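Local coordinates for putative membrane protein COG4129 (Clostridium difficile, PDB 3KMI), which is of unconfirmed function but is probably a membrane-bound aromatic acid exporter, represented here by its all-helical C-terminal domain, at residues V24-I28 / L88-Y92; F111-I115 / L128-L132. All blocks are in the same frame, centred on the assembly; numbering follows the deposited sequence.

How the contacts relate
Both contacts join helices of the same all-helical domain, one after the other along the chain: contact 1 pairs helix 7-33 with helix 68-95, and contact 2 pairs helix 103-117 with helix 124-140. Their centres are about 14 Å apart, contact 1 lying about 6 Å from the centre of the chain and contact 2 about 11 Å. Helix 7-33 bridges them, since Leu-25 serves contact 1 and also packs on helix 103-117, its CD2 lying 3.6 Å from Ile-115 CG2. Contact 1 runs nearly parallel and is made almost entirely by aliphatic side chains, whereas contact 2 is antiparallel and adds a salt bridge at its outer side. The second chain of the assembly touches neither.

Contact 1 of 2, residues V24-I28 / L88-Y92; sequences VLIDI and LENLY
Leu-88 reaches across from helix 68-95 and sets its two methyls on different residues of helix 7-33. Its CD1 lies 3.7 Å from Val-24 CB, while CD2 settles against the backbone of the next residue, 3.6 Å from Leu-25 CA. The forked end of leucine suits this place, because each branch covers a separate neighbour. Ile-28 answers from the other helix: its CD1 comes within 3.7 Å of Leu-88 CD2 and 3.4 Å of Leu-88 O. That oxygen accepts the helical bond from Tyr-92 N, and the methyl makes a van der Waals contact with it. In Ile-28, chi1 of -71° places CG1 beside the backbone N, and CD1 at its end meets Leu-88, while CG2 rests on Leu-91 CB, the side chains of Ile-28 and Leu-91 crossing at roughly a right angle. Leu-25 CD1 extends the apolar patch, 4.1 Å from Leu-91 CD1 and also against Leu-88 CD2.

Further out, Tyr-92 closes the border with its CB near Ile-28 CG1, while its ring stacks on Tyr-41. Helix 41-61 also touches Val-24 and Leu-88, and Phe-167 and Cys-160 of helix 148-176 pack on Leu-25 and Leu-91 respectively. Leucine, isoleucine and valine fit a buried seam in which no hydrogen bond crosses between the two segments. The local axes run in nearly the same direction, 12° apart at 10.1 Å, and the aliphatic side chains fill the space between them. Such apolar packing of nearly parallel helices is characteristic of the interior of a helical bundle, here the C-terminal domain of a putative aromatic acid exporter.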
# COMPACT_ATOMS: atom_id res chain seq x y z
N VAL A 24 -9.29 -14.39 -2.39
CA VAL A 24 -8.23 -13.87 -3.25
C VAL A 24 -6.92 -13.96 -2.46
O VAL A 24 -5.89 -14.27 -3.03
CB VAL A 24 -8.50 -12.40 -3.70
CG1 VAL A 24 -7.28 -11.84 -4.47
CG2 VAL A 24 -9.77 -12.32 -4.58
N LEU A 25 -6.94 -13.63 -1.18
CA LEU A 25 -5.72 -13.72 -0.36
C LEU A 25 -5.13 -15.14 -0.37
O LEU A 25 -3.91 -15.34 -0.54
CB LEU A 25 -6.01 -13.22 1.07
CG LEU A 25 -4.78 -13.14 1.97
CD1 LEU A 25 -3.89 -11.92 1.60
CD2 LEU A 25 -5.15 -13.04 3.48
N ILE A 26 -5.99 -16.13 -0.19
CA ILE A 26 -5.55 -17.52 -0.20
C ILE A 26 -5.02 -17.92 -1.60
O ILE A 26 -4.05 -18.69 -1.71
CB ILE A 26 -6.72 -18.45 0.25
CG1 ILE A 26 -7.01 -18.22 1.74
CG2 ILE A 26 -6.44 -19.90 -0.07
CD1 ILE A 26 -8.46 -18.54 2.17
N ASP A 27 -5.65 -17.40 -2.66
CA ASP A 27 -5.13 -17.64 -4.03
C ASP A 27 -3.70 -17.16 -4.10
O ASP A 27 -2.88 -17.83 -4.70
CB ASP A 27 -5.89 -16.86 -5.11
CG ASP A 27 -7.28 -17.36 -5.32
OD1 ASP A 27 -7.56 -18.51 -4.96
OD2 ASP A 27 -8.11 -16.58 -5.87
N ILE A 28 -3.44 -15.97 -3.52
CA ILE A 28 -2.07 -15.43 -3.47
C ILE A 28 -1.07 -16.38 -2.75
O ILE A 28 0.00 -16.74 -3.29
CB ILE A 28 -2.04 -13.98 -2.91
CG1 ILE A 28 -2.65 -13.03 -3.96
CG2 ILE A 28 -0.61 -13.55 -2.58
CD1 ILE A 28 -3.25 -11.74 -3.33
N LEU A 88 -4.34 -6.58 -2.10
CA LEU A 88 -4.33 -7.87 -2.83
C LEU A 88 -3.66 -7.75 -4.18
O LEU A 88 -2.80 -8.58 -4.54
CB LEU A 88 -5.76 -8.45 -3.00
CG LEU A 88 -6.49 -8.92 -1.71
CD1 LEU A 88 -7.99 -9.18 -2.00
CD2 LEU A 88 -5.80 -10.17 -1.13
N GLU A 89 -4.06 -6.73 -4.94
CA GLU A 89 -3.38 -6.48 -6.23
C GLU A 89 -1.88 -6.21 -6.07
O GLU A 89 -1.09 -6.69 -6.87
CB GLU A 89 -4.06 -5.32 -6.95
CG GLU A 89 -5.43 -5.69 -7.41
CD GLU A 89 -6.07 -4.59 -8.25
OE1 GLU A 89 -6.22 -3.45 -7.77
OE2 GLU A 89 -6.39 -4.85 -9.39
N ASN A 90 -1.50 -5.43 -5.05
CA ASN A 90 -0.08 -5.21 -4.76
C ASN A 90 0.67 -6.52 -4.43
O ASN A 90 1.77 -6.74 -4.93
CB ASN A 90 0.11 -4.22 -3.61
CG ASN A 90 -0.46 -2.84 -3.91
OD1 ASN A 90 -0.77 -2.50 -5.07
ND2 ASN A 90 -0.60 -2.03 -2.87
N LEU A 91 0.08 -7.36 -3.58
CA LEU A 91 0.68 -8.65 -3.26
C LEU A 91 0.84 -9.48 -4.53
O LEU A 91 1.94 -9.95 -4.81
CB LEU A 91 -0.16 -9.39 -2.23
CG LEU A 91 -0.08 -8.73 -0.85
CD1 LEU A 91 -1.27 -9.17 -0.01
CD2 LEU A 91 1.23 -9.08 -0.17
N TYR A 92 -0.24 -9.62 -5.30
CA TYR A 92 -0.19 -10.40 -6.55
C TYR A 92 0.96 -9.96 -7.45
O TYR A 92 1.70 -10.82 -7.96
CB TYR A 92 -1.52 -10.31 -7.33
CG TYR A 92 -1.45 -11.04 -8.68
CD1 TYR A 92 -1.58 -12.44 -8.74
CD2 TYR A 92 -1.29 -10.35 -9.87
CE1 TYR A 92 -1.55 -13.13 -9.98
CE2 TYR A 92 -1.24 -11.03 -11.11
CZ TYR A 92 -1.37 -12.42 -11.14
OH TYR A 92 -1.33 -13.10 -12.32

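Contact 2 of 2, residues F111-I115 / L128-L132; sequences FIHKI and LLEEL
Phe-111 of helix 103-117 lays its ring against Leu-128, Glu-131 and Leu-132 of helix 124-140, in an antiparallel helix pair joined by a short connection, a helical hairpin within the all-helical domain. The local axes are 11.7 Å apart at 173°. Phe-111 has the most surface buried here, followed by Leu-128 and Glu-131. Because CG of Phe-111 lies trans to its own backbone N, the ring extends between the helices, and CZ at the ring's edge approaches Leu-128 O to 3.3 Å. The same oxygen takes the helical bond from Leu-132 N. Phenylalanine suits the place because its long flat ring spans the gap, and Leu-132 CD1 packs 3.8 Å from Phe-111 CE2. Ile-115 CD1, from the ring's own helix, covers one face 3.7 Å above the plane, toward the rim.

Leu-128 brings CD2 to 4.0 Å from Phe-111 CE1, and that methyl also meets Lys-114 CE, joining the ring to the lysine's aliphatic part. Behind it, helix 148-176 contributes Leu-168, while Leu-25 of helix 7-33 packs on Ile-115.

Glu-131 suits a place between the ring and the exposed Lys-114, with apolar methylenes for one and a charge for the other. The methylenes pass along Phe-111 in the opposite direction, Glu-131 CG lying 3.6 Å from Phe-111 CE1, and the carboxylate, turned 51° from the ring plane, approaches obliquely, Glu-131 OE2 lying 3.3 Å from Phe-111 CD1. The extended Lys-114 forms a salt bridge: its NZ donates to Glu-131 OE1 at 2.7 Å, from the syn side and 24° out of the carboxylate plane.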
# COMPACT_ATOMS: atom_id res chain seq x y z
N PHE A 111 1.77 -18.39 6.43
CA PHE A 111 1.25 -17.26 7.23
C PHE A 111 0.03 -16.59 6.55
O PHE A 111 -0.97 -16.26 7.21
CB PHE A 111 2.37 -16.25 7.52
CG PHE A 111 1.94 -15.06 8.37
CD1 PHE A 111 1.37 -15.24 9.63
CD2 PHE A 111 2.15 -13.76 7.91
CE1 PHE A 111 0.98 -14.12 10.41
CE2 PHE A 111 1.77 -12.65 8.67
CZ PHE A 111 1.17 -12.83 9.93
N ILE A 112 0.10 -16.41 5.23
CA ILE A 112 -1.02 -15.89 4.46
C ILE A 112 -2.24 -16.83 4.49
O ILE A 112 -3.37 -16.38 4.59
CB ILE A 112 -0.61 -15.55 2.98
CG1 ILE A 112 0.45 -14.44 2.99
CG2 ILE A 112 -1.85 -15.12 2.20
CD1 ILE A 112 1.19 -14.20 1.65
N HIS A 113 -2.01 -18.13 4.36
CA HIS A 113 -3.10 -19.12 4.57
C HIS A 113 -3.72 -19.00 5.95
O HIS A 113 -4.95 -19.08 6.10
CB HIS A 113 -2.62 -20.57 4.40
CG HIS A 113 -2.56 -21.01 2.97
ND1 HIS A 113 -1.40 -21.47 2.38
CD2 HIS A 113 -3.52 -21.11 2.01
CE1 HIS A 113 -1.64 -21.79 1.12
NE2 HIS A 113 -2.91 -21.57 0.87
N LYS A 114 -2.88 -18.85 6.96
CA LYS A 114 -3.35 -18.73 8.32
C LYS A 114 -4.26 -17.52 8.40
O LYS A 114 -5.37 -17.58 8.95
CB LYS A 114 -2.17 -18.62 9.30
CG LYS A 114 -2.59 -18.44 10.76
CD LYS A 114 -1.36 -18.34 11.64
CE LYS A 114 -1.66 -18.32 13.13
NZ LYS A 114 -0.36 -18.31 13.87
N ILE A 115 -3.79 -16.42 7.85
CA ILE A 115 -4.59 -15.18 7.83
C ILE A 115 -5.93 -15.42 7.08
O ILE A 115 -7.01 -15.05 7.56
CB ILE A 115 -3.82 -13.99 7.19
CG1 ILE A 115 -2.56 -13.60 8.00
CG2 ILE A 115 -4.79 -12.79 7.01
CD1 ILE A 115 -1.63 -12.53 7.31
N LEU A 128 -1.58 -11.73 15.04
CA LEU A 128 -1.07 -11.86 13.67
C LEU A 128 -0.03 -10.75 13.35
O LEU A 128 1.00 -11.00 12.71
CB LEU A 128 -2.24 -11.86 12.67
CG LEU A 128 -3.21 -13.05 12.81
CD1 LEU A 128 -4.40 -12.89 11.89
CD2 LEU A 128 -2.44 -14.38 12.51
N LEU A 129 -0.28 -9.55 13.87
CA LEU A 129 0.70 -8.47 13.72
C LEU A 129 2.04 -8.78 14.42
O LEU A 129 3.11 -8.54 13.83
CB LEU A 129 0.11 -7.11 14.14
CG LEU A 129 -0.95 -6.50 13.22
CD1 LEU A 129 -1.86 -5.54 13.99
CD2 LEU A 129 -0.31 -5.83 12.01
N GLU A 130 1.99 -9.30 15.65
CA GLU A 130 3.21 -9.79 16.35
C GLU A 130 3.94 -10.85 15.51
O GLU A 130 5.17 -10.79 15.36
CB GLU A 130 2.87 -10.40 17.72
CG GLU A 130 2.40 -9.42 18.79
CD GLU A 130 1.71 -10.14 19.95
OE1 GLU A 130 0.49 -9.91 20.15
OE2 GLU A 130 2.37 -10.95 20.64
N GLU A 131 3.18 -11.80 14.97
CA GLU A 131 3.76 -12.90 14.18
C GLU A 131 4.43 -12.34 12.94
O GLU A 131 5.54 -12.75 12.58
CB GLU A 131 2.70 -13.95 13.79
CG GLU A 131 3.24 -15.14 12.97
CD GLU A 131 2.18 -16.26 12.73
OE1 GLU A 131 1.05 -16.15 13.25
OE2 GLU A 131 2.50 -17.25 12.02
N LEU A 132 3.77 -11.37 12.31
CA LEU A 132 4.36 -10.66 11.16
C LEU A 132 5.68 -9.96 11.53
O LEU A 132 6.67 -10.04 10.77
CB LEU A 132 3.35 -9.66 10.55
CG LEU A 132 3.80 -8.90 9.32
CD1 LEU A 132 4.33 -9.88 8.27
CD2 LEU A 132 2.59 -8.16 8.73